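Local atomic coordinates of endo-beta-1,2-glucanase (PDB entry 6IMV), a protein that hydrolyses internal beta-1,2-glucosidic bonds of beta-1,2-glucans and is seen here in complex with the disaccharide sophorose. Residues E252-F261 with E458-I468; S302-L310 with Y384-F392. All blocks are in the same frame, centred on the assembly; numbering follows the deposited sequence.

In the fold
Followed from the N terminus, the chain enters helix 252-261, passes strands 282-287 and 290-296, and reaches the loop segment 302-310. It then runs through helix 318-337 to segment 384-392, where contact 2 closes the inner loop by packing against 302-310. Further on, helix 461-475 returns to helix 252-261 as contact 1 and closes the outer loop, so contact 2 is nested inside it. Their centres lie about 21 Å apart. The two are joined: K308 NZ forms a salt bridge with E252 OE1 (2.7 Å). Contact 1 ties two helices together farther from the chain's centre, and contact 2 packs the more central segment, whose H304 bonds a bound glucose, against 384-392.

Contact 1 of 2, residues E252-F261 with E458-I468; sequences ELFTWWLQFF and ENIYNTFVERI
W256 and F464 form the centre of a helix-helix interface packed by aromatic side chains, peripheral in the fold at about 20 Å between its centre and that of the chain; the axes of the short segments approach to 11.6 Å and run at 126° to each other. F464 extends CG anti to the backbone N (chi1 174°), which lays CD1 over one face of the indole, 3.5 Å from W256 CZ2. The ring planes are inclined at 48°. At the indole edge, near its plane, I468 CB meets W256 CZ2, while the aliphatic CG of R467 touches W256 CH2 at 3.6 Å.

I460 makes a CH-pi contact: its CD1 sits over the face of F260, 4.0 Å from the ring centroid. The same methyl touches F261 CZ at 3.8 Å and so bridges two consecutive phenylalanines. F464 CB and T463 CG2 adjoin the F260 rim.

No direct hydrogen bond joins the segments; the polar link is one water, which accepts from Q259 NE2 at 3.0 Å and from R467 NE at the same length, lying in the guanidinium plane. Other polar ends are held from outside: Q259 OE1 accepts from W273 NE1, R467 pairs with E270 and E471, and Y314 OH bonds to both W256 NE1 and E252 OE1; the E252 carboxylate also pairs with K276 and K308.

Helix 448-457 ends in a Schellman motif with N459 as C-prime residue, and its M455 packs on F260, I460 and F464. Helix 266-276 lies beside R467 and I468 through W273, and helix 186-210 receives W257 and L258.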
loop_
_atom_site.group_PDB
_atom_site.type_symbol
_atom_site.label_atom_id
_atom_site.label_comp_id
_atom_site.label_asym_id
_atom_site.label_seq_id
_atom_site.Cartn_x
_atom_site.Cartn_y
_atom_site.Cartn_z
ATOM N N GLU A 252 -10.525 3.852 5.424
ATOM C CA GLU A 252 -11.883 3.538 4.985
ATOM C C GLU A 252 -12.077 2.023 4.832
ATOM O O GLU A 252 -13.202 1.519 4.983
ATOM C CB GLU A 252 -12.225 4.275 3.694
ATOM C CG GLU A 252 -13.708 4.242 3.377
ATOM C CD GLU A 252 -14.081 5.233 2.296
ATOM O OE1 GLU A 252 -14.048 4.844 1.108
ATOM O OE2 GLU A 252 -14.348 6.404 2.643
ATOM N N LEU A 253 -10.998 1.297 4.544
ATOM C CA LEU A 253 -11.062 -0.169 4.436
ATOM C C LEU A 253 -11.577 -0.763 5.752
ATOM O O LEU A 253 -12.405 -1.683 5.742
ATOM C CB LEU A 253 -9.684 -0.726 4.069
ATOM C CG LEU A 253 -9.213 -0.438 2.643
ATOM C CD1 LEU A 253 -7.877 -1.114 2.381
ATOM C CD2 LEU A 253 -10.250 -0.883 1.620
ATOM N N PHE A 254 -11.115 -0.211 6.880
ATOM C CA PHE A 254 -11.517 -0.723 8.171
ATOM C C PHE A 254 -12.988 -0.397 8.446
ATOM O O PHE A 254 -13.696 -1.228 9.027
ATOM C CB PHE A 254 -10.637 -0.203 9.308
ATOM C CG PHE A 254 -10.857 -1.014 10.554
ATOM C CD1 PHE A 254 -10.307 -2.276 10.670
ATOM C CD2 PHE A 254 -11.718 -0.576 11.546
ATOM C CE1 PHE A 254 -10.554 -3.060 11.786
ATOM C CE2 PHE A 254 -11.955 -1.360 12.664
ATOM C CZ PHE A 254 -11.376 -2.595 12.779
ATOM N N THR A 255 -13.440 0.792 8.037
ATOM C CA THR A 255 -14.854 1.159 8.135
ATOM C C THR A 255 -15.732 0.049 7.540
ATOM O O THR A 255 -16.701 -0.374 8.172
ATOM C CB THR A 255 -15.164 2.485 7.434
ATOM O OG1 THR A 255 -14.299 3.488 7.962
ATOM C CG2 THR A 255 -16.599 2.924 7.617
ATOM N N TRP A 256 -15.387 -0.405 6.330
ATOM C CA TRP A 256 -16.144 -1.444 5.633
ATOM C C TRP A 256 -16.141 -2.752 6.429
ATOM O O TRP A 256 -17.145 -3.490 6.412
ATOM C CB TRP A 256 -15.602 -1.685 4.225
ATOM C CG TRP A 256 -15.894 -0.586 3.248
ATOM C CD1 TRP A 256 -14.979 0.187 2.596
ATOM C CD2 TRP A 256 -17.190 -0.168 2.775
ATOM N NE1 TRP A 256 -15.616 1.059 1.755
ATOM C CE2 TRP A 256 -16.969 0.861 1.836
ATOM C CE3 TRP A 256 -18.506 -0.570 3.038
ATOM C CZ2 TRP A 256 -18.014 1.504 1.178
ATOM C CZ3 TRP A 256 -19.544 0.065 2.387
ATOM C CH2 TRP A 256 -19.296 1.085 1.467
ATOM N N TRP A 257 -15.004 -3.060 7.064
ATOM C CA TRP A 257 -14.884 -4.262 7.867
ATOM C C TRP A 257 -15.928 -4.251 8.993
ATOM O O TRP A 257 -16.650 -5.247 9.184
ATOM C CB TRP A 257 -13.465 -4.440 8.411
ATOM C CG TRP A 257 -13.201 -5.860 8.798
ATOM C CD1 TRP A 257 -13.145 -6.388 10.053
ATOM C CD2 TRP A 257 -13.036 -6.963 7.890
ATOM N NE1 TRP A 257 -12.917 -7.737 9.991
ATOM C CE2 TRP A 257 -12.843 -8.118 8.676
ATOM C CE3 TRP A 257 -13.005 -7.075 6.496
ATOM C CZ2 TRP A 257 -12.624 -9.373 8.103
ATOM C CZ3 TRP A 257 -12.793 -8.313 5.930
ATOM C CH2 TRP A 257 -12.608 -9.446 6.727
ATOM N N LEU A 258 -16.017 -3.124 9.714
ATOM C CA LEU A 258 -16.992 -2.948 10.780
ATOM C C LEU A 258 -18.413 -3.051 10.221
ATOM O O LEU A 258 -19.249 -3.742 10.798
ATOM C CB LEU A 258 -16.783 -1.596 11.472
ATOM C CG LEU A 258 -15.665 -1.548 12.513
ATOM C CD1 LEU A 258 -15.420 -0.120 12.965
ATOM C CD2 LEU A 258 -16.001 -2.439 13.702
ATOM N N GLN A 259 -18.680 -2.355 9.109
ATOM C CA GLN A 259 -20.035 -2.311 8.564
ATOM C C GLN A 259 -20.510 -3.723 8.196
ATOM O O GLN A 259 -21.597 -4.121 8.584
ATOM C CB GLN A 259 -20.134 -1.416 7.333
ATOM C CG GLN A 259 -21.435 -1.626 6.569
ATOM C CD GLN A 259 -21.737 -0.516 5.596
ATOM O OE1 GLN A 259 -21.064 0.505 5.566
ATOM N NE2 GLN A 259 -22.781 -0.706 4.805
ATOM N N PHE A 260 -19.719 -4.450 7.411
ATOM C CA PHE A 260 -20.162 -5.722 6.886
ATOM C C PHE A 260 -20.123 -6.828 7.947
ATOM O O PHE A 260 -20.972 -7.699 7.907
ATOM C CB PHE A 260 -19.343 -6.127 5.663
ATOM C CG PHE A 260 -19.569 -5.242 4.466
ATOM C CD1 PHE A 260 -20.852 -4.951 4.031
ATOM C CD2 PHE A 260 -18.495 -4.713 3.765
ATOM C CE1 PHE A 260 -21.054 -4.147 2.918
ATOM C CE2 PHE A 260 -18.700 -3.901 2.660
ATOM C CZ PHE A 260 -19.980 -3.621 2.234
ATOM N N PHE A 261 -19.142 -6.801 8.859
ATOM C CA PHE A 261 -18.825 -7.984 9.674
ATOM C C PHE A 261 -18.820 -7.724 11.187
ATOM O O PHE A 261 -18.685 -8.676 11.952
ATOM C CB PHE A 261 -17.458 -8.530 9.264
ATOM C CG PHE A 261 -17.383 -8.910 7.810
ATOM C CD1 PHE A 261 -18.269 -9.838 7.283
ATOM C CD2 PHE A 261 -16.419 -8.355 6.977
ATOM C CE1 PHE A 261 -18.205 -10.191 5.945
ATOM C CE2 PHE A 261 -16.356 -8.706 5.640
ATOM C CZ PHE A 261 -17.251 -9.619 5.122
ATOM N N GLU A 458 -20.981 -13.320 -1.189
ATOM C CA GLU A 458 -21.439 -13.137 0.199
ATOM C C GLU A 458 -22.519 -12.052 0.268
ATOM O O GLU A 458 -22.912 -11.645 1.349
ATOM C CB GLU A 458 -20.245 -12.841 1.111
ATOM C CG GLU A 458 -19.344 -14.056 1.256
ATOM C CD GLU A 458 -17.995 -13.881 1.944
ATOM O OE1 GLU A 458 -17.729 -12.783 2.498
ATOM O OE2 GLU A 458 -17.215 -14.851 1.909
ATOM N N ASN A 459 -22.971 -11.591 -0.901
ATOM C CA ASN A 459 -24.080 -10.669 -1.050
ATOM C C ASN A 459 -23.839 -9.378 -0.250
ATOM O O ASN A 459 -24.761 -8.847 0.367
ATOM C CB ASN A 459 -25.410 -11.327 -0.664
ATOM C CG ASN A 459 -26.612 -10.581 -1.217
ATOM O OD1 ASN A 459 -26.535 -9.917 -2.252
ATOM N ND2 ASN A 459 -27.735 -10.670 -0.527
ATOM N N ILE A 460 -22.610 -8.850 -0.290
ATOM C CA ILE A 460 -22.343 -7.522 0.266
ATOM C C ILE A 460 -21.903 -6.537 -0.836
ATOM O O ILE A 460 -21.767 -5.337 -0.572
ATOM C CB ILE A 460 -21.329 -7.603 1.423
ATOM C CG1 ILE A 460 -19.999 -8.238 1.002
ATOM C CG2 ILE A 460 -21.949 -8.312 2.632
ATOM C CD1 ILE A 460 -18.913 -8.120 2.055
ATOM N N TYR A 461 -21.702 -7.023 -2.066
ATOM C CA TYR A 461 -21.274 -6.173 -3.189
ATOM C C TYR A 461 -22.292 -5.052 -3.455
ATOM O O TYR A 461 -21.914 -3.883 -3.618
ATOM C CB TYR A 461 -21.044 -7.011 -4.449
ATOM C CG TYR A 461 -20.666 -6.182 -5.649
ATOM C CD1 TYR A 461 -19.349 -5.807 -5.864
ATOM C CD2 TYR A 461 -21.628 -5.736 -6.543
ATOM C CE1 TYR A 461 -18.993 -5.028 -6.957
ATOM C CE2 TYR A 461 -21.287 -4.956 -7.637
ATOM C CZ TYR A 461 -19.966 -4.597 -7.840
ATOM O OH TYR A 461 -19.619 -3.821 -8.902
ATOM N N ASN A 462 -23.584 -5.401 -3.496
ATOM C CA ASN A 462 -24.633 -4.428 -3.831
ATOM C C ASN A 462 -24.665 -3.319 -2.776
ATOM O O ASN A 462 -24.829 -2.149 -3.133
ATOM C CB ASN A 462 -26.015 -5.073 -4.002
ATOM C CG ASN A 462 -26.119 -5.863 -5.288
ATOM O OD1 ASN A 462 -25.284 -5.730 -6.174
ATOM N ND2 ASN A 462 -27.135 -6.700 -5.401
ATOM N N THR A 463 -24.491 -3.687 -1.505
ATOM C CA THR A 463 -24.477 -2.719 -0.405
ATOM C C THR A 463 -23.308 -1.742 -0.567
ATOM O O THR A 463 -23.481 -0.526 -0.388
ATOM C CB THR A 463 -24.402 -3.414 0.959
ATOM O OG1 THR A 463 -25.579 -4.208 1.103
ATOM C CG2 THR A 463 -24.317 -2.439 2.113
ATOM N N PHE A 464 -22.122 -2.286 -0.873
ATOM C CA PHE A 464 -20.924 -1.487 -1.122
ATOM C C PHE A 464 -21.220 -0.417 -2.183
ATOM O O PHE A 464 -21.035 0.792 -1.951
ATOM C CB PHE A 464 -19.767 -2.391 -1.553
ATOM C CG PHE A 464 -18.515 -1.662 -1.968
ATOM C CD1 PHE A 464 -17.597 -1.238 -1.021
ATOM C CD2 PHE A 464 -18.252 -1.402 -3.306
ATOM C CE1 PHE A 464 -16.440 -0.576 -1.396
ATOM C CE2 PHE A 464 -17.092 -0.737 -3.684
ATOM C CZ PHE A 464 -16.190 -0.322 -2.727
ATOM N N VAL A 465 -21.708 -0.869 -3.340
ATOM C CA VAL A 465 -21.931 0.014 -4.499
ATOM C C VAL A 465 -22.930 1.110 -4.114
ATOM O O VAL A 465 -22.665 2.301 -4.313
ATOM C CB VAL A 465 -22.382 -0.760 -5.751
ATOM C CG1 VAL A 465 -22.754 0.183 -6.881
ATOM C CG2 VAL A 465 -21.318 -1.754 -6.215
ATOM N N GLU A 466 -24.071 0.704 -3.545
ATOM C CA GLU A 466 -25.143 1.651 -3.180
ATOM C C GLU A 466 -24.610 2.740 -2.249
ATOM O O GLU A 466 -24.818 3.926 -2.474
ATOM C CB GLU A 466 -26.291 0.909 -2.488
ATOM C CG GLU A 466 -27.367 1.831 -1.943
ATOM C CD GLU A 466 -28.508 1.107 -1.261
ATOM O OE1 GLU A 466 -28.256 0.408 -0.265
ATOM O OE2 GLU A 466 -29.633 1.233 -1.744
ATOM N N ARG A 467 -23.952 2.309 -1.171
ATOM C CA ARG A 467 -23.457 3.221 -0.162
ATOM C C ARG A 467 -22.395 4.151 -0.761
ATOM O O ARG A 467 -22.438 5.356 -0.562
ATOM C CB ARG A 467 -22.884 2.426 1.018
ATOM C CG ARG A 467 -22.129 3.262 2.044
ATOM C CD ARG A 467 -22.937 4.409 2.629
ATOM N NE ARG A 467 -24.072 3.948 3.410
ATOM C CZ ARG A 467 -24.856 4.734 4.131
ATOM N NH1 ARG A 467 -25.786 4.204 4.910
ATOM N NH2 ARG A 467 -24.699 6.045 4.089
ATOM N N ILE A 468 -21.404 3.586 -1.451
ATOM C CA ILE A 468 -20.214 4.376 -1.789
ATOM C C ILE A 468 -20.545 5.281 -2.990
ATOM O O ILE A 468 -20.084 6.408 -3.051
ATOM C CB ILE A 468 -18.970 3.480 -1.977
ATOM C CG1 ILE A 468 -17.669 4.253 -1.730
ATOM C CG2 ILE A 468 -18.965 2.807 -3.342
ATOM C CD1 ILE A 468 -17.606 4.996 -0.405
HETATM O O HOH W 1 -24.800 1.063 3.577
#

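Contact 2 of 2, residues S302-L310 with Y384-F392; sequences SSHETWKVL and YSVFPTVLF. With GLC (alpha-D-glucopyranose), chain D.
H304 and Y384 lie side by side where a 3-10 segment, 303-307, packs against the 3-10 turn 384-385 and the helix 387-392 that follows, in a largely helical fold consistent with an (alpha/alpha)6-barrel. H304 can be followed outward from CB, which packs on Y384 OH at 3.4 Å, near the plane of the tyrosine ring; that hydroxyl is already hydrogen-bonded to S346 O. With chi1 at 86°, CG stands between the backbone N and the carbonyl carbon, and the imidazole leads away from 384-392 toward the sugar. Its ND1 shares a hydrogen bond of 2.5 Å with S302 OG, in the ring plane, and S302 OG also takes the N-H of S346, a second-shell hold on the ring's rotation. E305 CG lies over one imidazole face, toward its rim. At the tip, NE2 donates to O4 of the bound alpha-D-glucopyranose at 3.0 Å and more weakly to its O3 at 3.3 Å; E250 and D247 also bond to this sugar. Replacing H304 by alanine would probably leave O4 of the glucose without this donor and S302 OG without its imidazole partner.

Behind this, F387 lies against the 3-10 backbone: H304 CA and W307 N are at its edge, near the ring plane, and CZ also comes to 3.4 Å from S303 O. L310 CD1 meets F387 CE1 at 3.8 Å, and P388 CG packs on S303 CB. Farther along, the methyls V309 CG2 and L391 CD1 come within 3.5 Å of each other. In the segments' only direct hydrogen bond, 2.7 Å long, S303 OG approaches a lone pair of S385 O within the carbonyl plane, at 114° to the C=O bond.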
loop_
_atom_site.group_PDB
_atom_site.type_symbol
_atom_site.label_atom_id
_atom_site.label_comp_id
_atom_site.label_asym_id
_atom_site.label_seq_id
_atom_site.Cartn_x
_atom_site.Cartn_y
_atom_site.Cartn_z
ATOM N N SER A 302 -0.599 12.787 -0.733
ATOM C CA SER A 302 0.342 11.706 -0.934
ATOM C C SER A 302 -0.368 10.569 -1.676
ATOM O O SER A 302 -1.531 10.253 -1.348
ATOM C CB SER A 302 0.888 11.220 0.386
ATOM O OG SER A 302 1.538 9.964 0.243
ATOM N N SER A 303 0.340 9.942 -2.625
ATOM C CA SER A 303 -0.204 8.839 -3.411
ATOM C C SER A 303 -0.733 7.721 -2.498
ATOM O O SER A 303 -1.719 7.071 -2.836
ATOM C CB SER A 303 0.820 8.304 -4.389
ATOM O OG SER A 303 1.196 9.304 -5.319
ATOM N N HIS A 304 -0.076 7.494 -1.351
ATOM C CA HIS A 304 -0.410 6.353 -0.474
ATOM C C HIS A 304 -1.864 6.435 0.002
ATOM O O HIS A 304 -2.459 5.405 0.292
ATOM C CB HIS A 304 0.565 6.230 0.711
ATOM C CG HIS A 304 0.198 7.068 1.887
ATOM N ND1 HIS A 304 0.470 8.424 1.948
ATOM C CD2 HIS A 304 -0.426 6.761 3.042
ATOM C CE1 HIS A 304 0.020 8.915 3.087
ATOM N NE2 HIS A 304 -0.528 7.917 3.774
ATOM N N GLU A 305 -2.427 7.653 0.058
ATOM C CA GLU A 305 -3.792 7.885 0.566
ATOM C C GLU A 305 -4.853 7.180 -0.298
ATOM O O GLU A 305 -5.988 7.023 0.146
ATOM C CB GLU A 305 -4.085 9.388 0.648
ATOM C CG GLU A 305 -3.203 10.122 1.636
ATOM C CD GLU A 305 -3.142 11.636 1.445
ATOM O OE1 GLU A 305 -4.050 12.200 0.803
ATOM O OE2 GLU A 305 -2.161 12.246 1.917
ATOM N N THR A 306 -4.473 6.746 -1.510
ATOM C CA THR A 306 -5.365 6.153 -2.511
ATOM C C THR A 306 -5.377 4.614 -2.419
ATOM O O THR A 306 -6.085 3.958 -3.170
ATOM C CB THR A 306 -4.952 6.663 -3.900
ATOM O OG1 THR A 306 -5.147 8.079 -3.905
ATOM C CG2 THR A 306 -5.725 6.045 -5.041
ATOM N N TRP A 307 -4.632 4.060 -1.452
ATOM C CA TRP A 307 -4.417 2.620 -1.211
ATOM C C TRP A 307 -5.706 1.788 -1.312
ATOM O O TRP A 307 -5.658 0.655 -1.788
ATOM C CB TRP A 307 -3.790 2.463 0.175
ATOM C CG TRP A 307 -3.146 1.160 0.530
ATOM C CD1 TRP A 307 -3.726 -0.070 0.633
ATOM C CD2 TRP A 307 -1.792 1.005 1.003
ATOM N NE1 TRP A 307 -2.814 -0.987 1.088
ATOM C CE2 TRP A 307 -1.623 -0.356 1.344
ATOM C CE3 TRP A 307 -0.715 1.885 1.182
ATOM C CZ2 TRP A 307 -0.413 -0.858 1.825
ATOM C CZ3 TRP A 307 0.477 1.389 1.666
ATOM C CH2 TRP A 307 0.623 0.035 1.983
ATOM N N LYS A 308 -6.831 2.314 -0.814
ATOM C CA LYS A 308 -8.071 1.541 -0.683
ATOM C C LYS A 308 -8.528 0.975 -2.034
ATOM O O LYS A 308 -9.137 -0.087 -2.069
ATOM C CB LYS A 308 -9.187 2.376 -0.050
ATOM C CG LYS A 308 -9.742 3.495 -0.921
ATOM C CD LYS A 308 -10.592 4.485 -0.158
ATOM C CE LYS A 308 -11.308 5.463 -1.064
ATOM N NZ LYS A 308 -12.252 6.321 -0.310
ATOM N N VAL A 309 -8.234 1.676 -3.137
ATOM C CA VAL A 309 -8.756 1.292 -4.456
ATOM C C VAL A 309 -8.061 0.012 -4.950
ATOM O O VAL A 309 -8.584 -0.641 -5.844
ATOM C CB VAL A 309 -8.639 2.433 -5.485
ATOM C CG1 VAL A 309 -9.249 3.718 -4.958
ATOM C CG2 VAL A 309 -7.207 2.655 -5.945
ATOM N N LEU A 310 -6.914 -0.338 -4.351
ATOM C CA LEU A 310 -6.204 -1.594 -4.642
ATOM C C LEU A 310 -6.958 -2.800 -4.067
ATOM O O LEU A 310 -6.706 -3.930 -4.489
ATOM C CB LEU A 310 -4.795 -1.574 -4.039
ATOM C CG LEU A 310 -3.769 -0.632 -4.668
ATOM C CD1 LEU A 310 -2.554 -0.513 -3.760
ATOM C CD2 LEU A 310 -3.349 -1.109 -6.051
ATOM N N TYR A 384 7.135 5.055 -6.026
ATOM C CA TYR A 384 5.825 4.454 -5.694
ATOM C C TYR A 384 4.691 5.486 -5.799
ATOM O O TYR A 384 3.513 5.098 -5.828
ATOM C CB TYR A 384 5.869 3.745 -4.341
ATOM C CG TYR A 384 5.332 4.486 -3.146
ATOM C CD1 TYR A 384 6.154 5.302 -2.382
ATOM C CD2 TYR A 384 4.028 4.309 -2.719
ATOM C CE1 TYR A 384 5.685 5.946 -1.249
ATOM C CE2 TYR A 384 3.537 4.958 -1.592
ATOM C CZ TYR A 384 4.368 5.780 -0.850
ATOM O OH TYR A 384 3.890 6.418 0.267
ATOM N N SER A 385 5.034 6.779 -5.881
ATOM C CA SER A 385 4.073 7.849 -6.156
ATOM C C SER A 385 3.247 7.565 -7.422
ATOM O O SER A 385 2.147 8.092 -7.572
ATOM C CB SER A 385 4.752 9.191 -6.256
ATOM O OG SER A 385 5.638 9.241 -7.371
ATOM N N VAL A 386 3.769 6.730 -8.323
ATOM C CA VAL A 386 3.107 6.422 -9.597
ATOM C C VAL A 386 2.019 5.342 -9.440
ATOM O O VAL A 386 1.298 5.101 -10.395
ATOM C CB VAL A 386 4.114 5.960 -10.668
ATOM C CG1 VAL A 386 5.312 6.888 -10.770
ATOM C CG2 VAL A 386 4.552 4.518 -10.452
ATOM N N PHE A 387 1.918 4.658 -8.294
ATOM C CA PHE A 387 1.044 3.469 -8.244
ATOM C C PHE A 387 -0.396 3.834 -8.625
ATOM O O PHE A 387 -1.004 3.101 -9.398
ATOM C CB PHE A 387 1.189 2.689 -6.930
ATOM C CG PHE A 387 0.296 3.095 -5.792
ATOM C CD1 PHE A 387 -1.050 2.768 -5.790
ATOM C CD2 PHE A 387 0.817 3.756 -4.689
ATOM C CE1 PHE A 387 -1.865 3.131 -4.730
ATOM C CE2 PHE A 387 -0.001 4.123 -3.633
ATOM C CZ PHE A 387 -1.338 3.797 -3.647
ATOM N N PRO A 388 -0.992 4.964 -8.173
ATOM C CA PRO A 388 -2.371 5.286 -8.542
ATOM C C PRO A 388 -2.503 5.641 -10.033
ATOM O O PRO A 388 -3.540 5.385 -10.636
ATOM C CB PRO A 388 -2.751 6.504 -7.675
ATOM C CG PRO A 388 -1.632 6.630 -6.664
ATOM C CD PRO A 388 -0.415 5.984 -7.289
ATOM N N THR A 389 -1.443 6.223 -10.606
ATOM C CA THR A 389 -1.394 6.550 -12.021
ATOM C C THR A 389 -1.421 5.251 -12.844
ATOM O O THR A 389 -2.121 5.164 -13.860
ATOM C CB THR A 389 -0.157 7.393 -12.350
ATOM O OG1 THR A 389 0.054 8.350 -11.312
ATOM C CG2 THR A 389 -0.277 8.090 -13.685
ATOM N N VAL A 390 -0.672 4.245 -12.380
ATOM C CA VAL A 390 -0.530 2.970 -13.076
ATOM C C VAL A 390 -1.912 2.321 -13.271
ATOM O O VAL A 390 -2.158 1.708 -14.311
ATOM C CB VAL A 390 0.439 2.028 -12.335
ATOM C CG1 VAL A 390 0.306 0.586 -12.810
ATOM C CG2 VAL A 390 1.877 2.507 -12.464
ATOM N N LEU A 391 -2.803 2.461 -12.281
ATOM C CA LEU A 391 -4.144 1.856 -12.339
ATOM C C LEU A 391 -4.952 2.410 -13.521
ATOM O O LEU A 391 -5.789 1.690 -14.067
ATOM C CB LEU A 391 -4.867 2.088 -11.011
ATOM C CG LEU A 391 -4.271 1.354 -9.805
ATOM C CD1 LEU A 391 -4.980 1.736 -8.520
ATOM C CD2 LEU A 391 -4.314 -0.156 -10.009
ATOM N N PHE A 392 -4.700 3.669 -13.919
ATOM C CA PHE A 392 -5.410 4.314 -15.035
ATOM C C PHE A 392 -4.640 4.222 -16.356
ATOM O O PHE A 392 -5.256 4.137 -17.420
ATOM C CB PHE A 392 -5.732 5.776 -14.702
ATOM C CG PHE A 392 -6.885 5.896 -13.742
ATOM C CD1 PHE A 392 -8.184 5.722 -14.194
ATOM C CD2 PHE A 392 -6.673 6.121 -12.391
ATOM C CE1 PHE A 392 -9.248 5.784 -13.315
ATOM C CE2 PHE A 392 -7.741 6.187 -11.509
ATOM C CZ PHE A 392 -9.026 6.017 -11.975
HETATM C C1 GLC D . -2.396 8.928 9.426
HETATM C C2 GLC D . -2.114 7.606 8.747
HETATM C C3 GLC D . -1.953 7.793 7.249
HETATM C C4 GLC D . -3.215 8.416 6.678
HETATM C C5 GLC D . -3.485 9.738 7.398
HETATM C C6 GLC D . -4.821 10.340 6.972
HETATM O O1 GLC D . -1.193 9.714 9.285
HETATM O O2 GLC D . -0.885 7.095 9.283
HETATM O O3 GLC D . -1.707 6.552 6.589
HETATM O O4 GLC D . -3.075 8.582 5.262
HETATM O O5 GLC D . -3.523 9.543 8.817
HETATM O O6 GLC D . -5.904 9.467 7.306
#